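Local coordinates for protein apical membrane antigen 1 (Toxoplasma gondii, PDB 3ZLE) that may help sporozoites of the parasite invade host cells, as a membrane antigen of the AMA1 family, at residues F88-P102 against S154-L166. Numbering follows the deposited sequence.
Sequences FNNPQVYTSGQKFSP and SRKCYVLSVSAQL
At the end of strand 156-159, in the five-stranded antiparallel sheet of the AMA1 ectodomain, Ser101 and Asn89 of the loop 88-102 meet Val159 and Tyr158. The hydroxyl of Ser101 does the joining: its OG accepts from Val159 N at 2.8 Å and donates to Asn89 OD1, in the carbonyl plane and on a lone pair. A small side chain that both gives and accepts suits this spot, and with chi1 -179° its oxygen is swung away from its own backbone N to face the strand. The Asn89 amide is gripped at both ends, since ND2 reaches Ser101 O at 2.8 Å, approaching from above that carbonyl's plane, and also bonds Asp72. Held this way, it stands at the edge of the Tyr158 ring, amide and ring planes 77° apart, with OD1 3.4 Å from CD2.

Pro102, after a cis peptide bond, lays CB over the centre of one face of the same ring, 3.6 Å from the Tyr158 centroid: a CH-pi contact that suits proline, whose compact rigid ring offers C-H groups to an aromatic face. The chain then enters strand 103-104, the sheet's outer neighbour of 156-159, while Cys157 is tied to Cys124 by a disulfide.

At the strand's last residue Asn90 N donates to Val159 O (2.9 Å), and past its end Val162 N donates to Phe88 O (3.2 Å). Asn90 OD1, accepting from Gln92 N, closes an Asx turn that bends the loop away. Phe88 turns its ring toward the segment 154-166, and Ile57 and Met59 of strand 55-59 also pack against it; Val162 CG1, set anti to its backbone N (chi1 -176°), sits over the ring face 3.9 Å from its centroid, one methyl of a beta-branched side chain against a broad aromatic face. Ser161 OG, buried beside Asn90 CA, has no polar partner.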
# COMPACT_ATOMS: atom_id res chain seq x y z
N PHE A 88 5.37 -12.18 -13.26
CA PHE A 88 5.06 -12.78 -11.95
C PHE A 88 3.73 -13.54 -11.97
O PHE A 88 3.35 -14.12 -10.97
CB PHE A 88 4.99 -11.69 -10.89
CG PHE A 88 6.31 -11.06 -10.59
CD1 PHE A 88 7.41 -11.23 -11.44
CD2 PHE A 88 6.47 -10.31 -9.48
CE1 PHE A 88 8.64 -10.65 -11.15
CE2 PHE A 88 7.69 -9.74 -9.16
CZ PHE A 88 8.78 -9.92 -10.00
N ASN A 89 3.03 -13.51 -13.09
CA ASN A 89 1.68 -14.05 -13.16
C ASN A 89 1.64 -15.56 -13.21
O ASN A 89 2.38 -16.17 -13.97
CB ASN A 89 0.96 -13.52 -14.40
CG ASN A 89 -0.50 -13.88 -14.41
OD1 ASN A 89 -1.23 -13.53 -13.51
ND2 ASN A 89 -0.92 -14.61 -15.41
N ASN A 90 0.77 -16.15 -12.39
CA ASN A 90 0.62 -17.59 -12.33
C ASN A 90 0.15 -18.11 -13.69
O ASN A 90 -0.83 -17.64 -14.21
CB ASN A 90 -0.42 -17.95 -11.28
CG ASN A 90 -0.54 -19.45 -11.07
OD1 ASN A 90 -0.44 -20.24 -12.01
ND2 ASN A 90 -0.82 -19.84 -9.83
N PRO A 91 0.88 -19.08 -14.25
CA PRO A 91 0.63 -19.48 -15.63
C PRO A 91 -0.08 -20.83 -15.80
O PRO A 91 -0.18 -21.31 -16.92
CB PRO A 91 2.05 -19.56 -16.22
CG PRO A 91 2.92 -19.89 -15.07
CD PRO A 91 2.29 -19.27 -13.86
N GLN A 92 -0.54 -21.44 -14.71
CA GLN A 92 -1.21 -22.73 -14.79
C GLN A 92 -2.48 -22.61 -15.60
O GLN A 92 -3.12 -21.55 -15.60
CB GLN A 92 -1.53 -23.26 -13.39
CG GLN A 92 -0.32 -23.73 -12.60
CD GLN A 92 -0.62 -23.80 -11.11
OE1 GLN A 92 -1.36 -24.68 -10.65
NE2 GLN A 92 -0.08 -22.85 -10.35
N VAL A 93 -2.82 -23.67 -16.33
CA VAL A 93 -4.17 -23.82 -16.92
C VAL A 93 -5.00 -24.80 -16.09
O VAL A 93 -4.45 -25.70 -15.45
CB VAL A 93 -4.12 -24.30 -18.37
CG1 VAL A 93 -3.43 -23.27 -19.25
CG2 VAL A 93 -3.40 -25.64 -18.45
N TYR A 94 -6.31 -24.58 -16.05
CA TYR A 94 -7.25 -25.60 -15.56
C TYR A 94 -7.24 -26.79 -16.49
O TYR A 94 -6.84 -26.67 -17.66
CB TYR A 94 -8.67 -25.04 -15.44
CG TYR A 94 -8.82 -24.01 -14.34
CD1 TYR A 94 -8.69 -24.38 -13.00
CD2 TYR A 94 -8.95 -22.66 -14.64
CE1 TYR A 94 -8.72 -23.44 -11.98
CE2 TYR A 94 -8.99 -21.71 -13.64
CZ TYR A 94 -8.89 -22.09 -12.31
OH TYR A 94 -8.95 -21.14 -11.32
N THR A 95 -7.66 -27.94 -15.98
CA THR A 95 -7.74 -29.15 -16.79
C THR A 95 -8.62 -28.93 -18.03
O THR A 95 -8.36 -29.51 -19.09
CB THR A 95 -8.23 -30.36 -15.98
OG1 THR A 95 -9.33 -29.97 -15.14
CG2 THR A 95 -7.10 -30.90 -15.08
N SER A 96 -9.58 -28.00 -17.92
CA SER A 96 -10.33 -27.54 -19.10
C SER A 96 -9.45 -26.86 -20.14
O SER A 96 -9.85 -26.70 -21.29
CB SER A 96 -11.49 -26.62 -18.69
OG SER A 96 -11.02 -25.43 -18.06
N GLY A 97 -8.27 -26.41 -19.73
CA GLY A 97 -7.41 -25.62 -20.62
C GLY A 97 -7.54 -24.10 -20.51
O GLY A 97 -6.77 -23.38 -21.13
N GLN A 98 -8.53 -23.62 -19.75
CA GLN A 98 -8.65 -22.19 -19.42
C GLN A 98 -7.53 -21.79 -18.49
O GLN A 98 -7.21 -22.52 -17.55
CB GLN A 98 -10.02 -21.89 -18.74
CG GLN A 98 -9.95 -20.69 -17.77
CD GLN A 98 -11.27 -20.36 -17.06
OE1 GLN A 98 -11.86 -19.30 -17.30
NE2 GLN A 98 -11.65 -21.18 -16.08
N LYS A 99 -7.01 -20.58 -18.65
CA LYS A 99 -5.92 -20.13 -17.79
C LYS A 99 -6.37 -19.83 -16.34
O LYS A 99 -7.52 -19.48 -16.13
CB LYS A 99 -5.22 -18.91 -18.43
CG LYS A 99 -4.18 -19.30 -19.46
CD LYS A 99 -3.72 -18.10 -20.28
CE LYS A 99 -3.08 -17.04 -19.40
NZ LYS A 99 -1.83 -17.50 -18.76
N PHE A 100 -5.51 -20.08 -15.35
CA PHE A 100 -5.79 -19.66 -13.97
C PHE A 100 -5.94 -18.15 -13.96
O PHE A 100 -6.84 -17.60 -13.30
CB PHE A 100 -4.64 -20.04 -13.00
CG PHE A 100 -4.76 -21.42 -12.37
CD1 PHE A 100 -5.23 -22.51 -13.10
CD2 PHE A 100 -4.27 -21.66 -11.09
CE1 PHE A 100 -5.27 -23.79 -12.53
CE2 PHE A 100 -4.30 -22.93 -10.52
CZ PHE A 100 -4.80 -24.00 -11.24
N SER A 101 -5.02 -17.47 -14.64
CA SER A 101 -4.82 -16.04 -14.43
C SER A 101 -4.18 -15.36 -15.66
O SER A 101 -3.21 -15.89 -16.25
CB SER A 101 -3.96 -15.81 -13.17
OG SER A 101 -3.77 -14.42 -12.92
N PRO A 102 -4.66 -14.16 -16.00
CA PRO A 102 -5.69 -13.34 -15.33
C PRO A 102 -7.12 -13.80 -15.64
O PRO A 102 -7.35 -14.55 -16.59
CB PRO A 102 -5.47 -11.94 -15.96
CG PRO A 102 -4.97 -12.25 -17.34
CD PRO A 102 -4.03 -13.43 -17.14
N SER A 154 -8.69 -2.78 -17.10
CA SER A 154 -9.14 -3.96 -17.85
C SER A 154 -10.26 -4.69 -17.10
O SER A 154 -10.96 -5.47 -17.70
CB SER A 154 -8.00 -4.93 -18.12
OG SER A 154 -7.42 -5.36 -16.92
N ARG A 155 -10.44 -4.37 -15.81
CA ARG A 155 -11.27 -5.17 -14.90
C ARG A 155 -10.86 -6.62 -14.87
O ARG A 155 -11.69 -7.49 -15.01
CB ARG A 155 -12.77 -5.06 -15.23
CG ARG A 155 -13.25 -3.62 -15.13
CD ARG A 155 -14.73 -3.48 -15.46
NE ARG A 155 -15.18 -2.15 -15.07
CZ ARG A 155 -15.43 -1.16 -15.93
NH1 ARG A 155 -15.40 -1.35 -17.26
NH2 ARG A 155 -15.71 0.03 -15.48
N LYS A 156 -9.55 -6.86 -14.76
CA LYS A 156 -9.00 -8.21 -14.70
C LYS A 156 -8.33 -8.53 -13.36
O LYS A 156 -7.65 -7.69 -12.78
CB LYS A 156 -8.00 -8.41 -15.81
CG LYS A 156 -8.64 -8.70 -17.17
CD LYS A 156 -7.62 -8.59 -18.27
CE LYS A 156 -8.32 -8.36 -19.59
NZ LYS A 156 -9.11 -9.56 -20.01
N CYS A 157 -8.49 -9.76 -12.89
CA CYS A 157 -7.86 -10.15 -11.63
C CYS A 157 -6.66 -11.05 -11.95
O CYS A 157 -6.77 -11.94 -12.79
CB CYS A 157 -8.86 -10.90 -10.74
SG CYS A 157 -8.06 -11.80 -9.35
N TYR A 158 -5.52 -10.77 -11.31
CA TYR A 158 -4.30 -11.56 -11.46
C TYR A 158 -3.95 -12.22 -10.14
O TYR A 158 -3.91 -11.57 -9.08
CB TYR A 158 -3.11 -10.68 -11.90
CG TYR A 158 -3.26 -10.04 -13.27
CD1 TYR A 158 -4.09 -8.95 -13.45
CD2 TYR A 158 -2.51 -10.49 -14.37
CE1 TYR A 158 -4.18 -8.31 -14.67
CE2 TYR A 158 -2.64 -9.87 -15.62
CZ TYR A 158 -3.48 -8.79 -15.75
OH TYR A 158 -3.66 -8.17 -16.95
N VAL A 159 -3.61 -13.50 -10.23
CA VAL A 159 -2.99 -14.20 -9.15
C VAL A 159 -1.52 -14.41 -9.51
O VAL A 159 -1.22 -14.98 -10.58
CB VAL A 159 -3.67 -15.59 -8.93
CG1 VAL A 159 -3.09 -16.29 -7.70
CG2 VAL A 159 -5.15 -15.39 -8.72
N LEU A 160 -0.61 -13.92 -8.66
CA LEU A 160 0.82 -14.00 -8.94
C LEU A 160 1.42 -15.26 -8.30
O LEU A 160 1.52 -15.35 -7.08
CB LEU A 160 1.58 -12.77 -8.35
CG LEU A 160 1.09 -11.35 -8.74
CD1 LEU A 160 1.94 -10.28 -8.11
CD2 LEU A 160 0.93 -11.14 -10.27
N SER A 161 2.03 -16.10 -9.10
CA SER A 161 2.80 -17.17 -8.51
C SER A 161 4.20 -16.73 -8.05
O SER A 161 4.83 -17.43 -7.26
CB SER A 161 2.83 -18.38 -9.42
OG SER A 161 3.66 -18.12 -10.52
N VAL A 162 4.60 -15.52 -8.41
CA VAL A 162 5.83 -14.96 -7.86
C VAL A 162 5.51 -13.96 -6.78
O VAL A 162 4.86 -12.96 -7.03
CB VAL A 162 6.70 -14.30 -8.95
CG1 VAL A 162 8.02 -13.80 -8.38
CG2 VAL A 162 6.97 -15.29 -10.07
N SER A 163 6.00 -14.21 -5.57
CA SER A 163 5.61 -13.42 -4.39
C SER A 163 6.73 -12.52 -3.94
O SER A 163 6.52 -11.70 -3.04
CB SER A 163 5.18 -14.31 -3.24
OG SER A 163 6.15 -15.31 -2.97
N ALA A 164 7.93 -12.79 -4.46
CA ALA A 164 9.07 -11.87 -4.38
C ALA A 164 8.71 -10.50 -4.89
O ALA A 164 8.00 -10.35 -5.89
CB ALA A 164 10.26 -12.42 -5.19
N GLN A 165 9.12 -9.48 -4.15
CA GLN A 165 8.82 -8.14 -4.54
C GLN A 165 10.07 -7.32 -4.79
O GLN A 165 10.03 -6.33 -5.51
CB GLN A 165 7.94 -7.47 -3.50
CG GLN A 165 6.56 -8.07 -3.43
CD GLN A 165 6.01 -8.08 -2.04
OE1 GLN A 165 5.58 -7.06 -1.53
NE2 GLN A 165 5.97 -9.26 -1.44
N LEU A 166 11.16 -7.68 -4.12
CA LEU A 166 12.38 -6.88 -4.23
C LEU A 166 13.62 -7.73 -4.45
O LEU A 166 13.97 -8.56 -3.61
CB LEU A 166 12.55 -5.90 -3.05
CG LEU A 166 13.93 -5.25 -2.89
CD1 LEU A 166 14.13 -4.23 -4.01
CD2 LEU A 166 14.08 -4.55 -1.53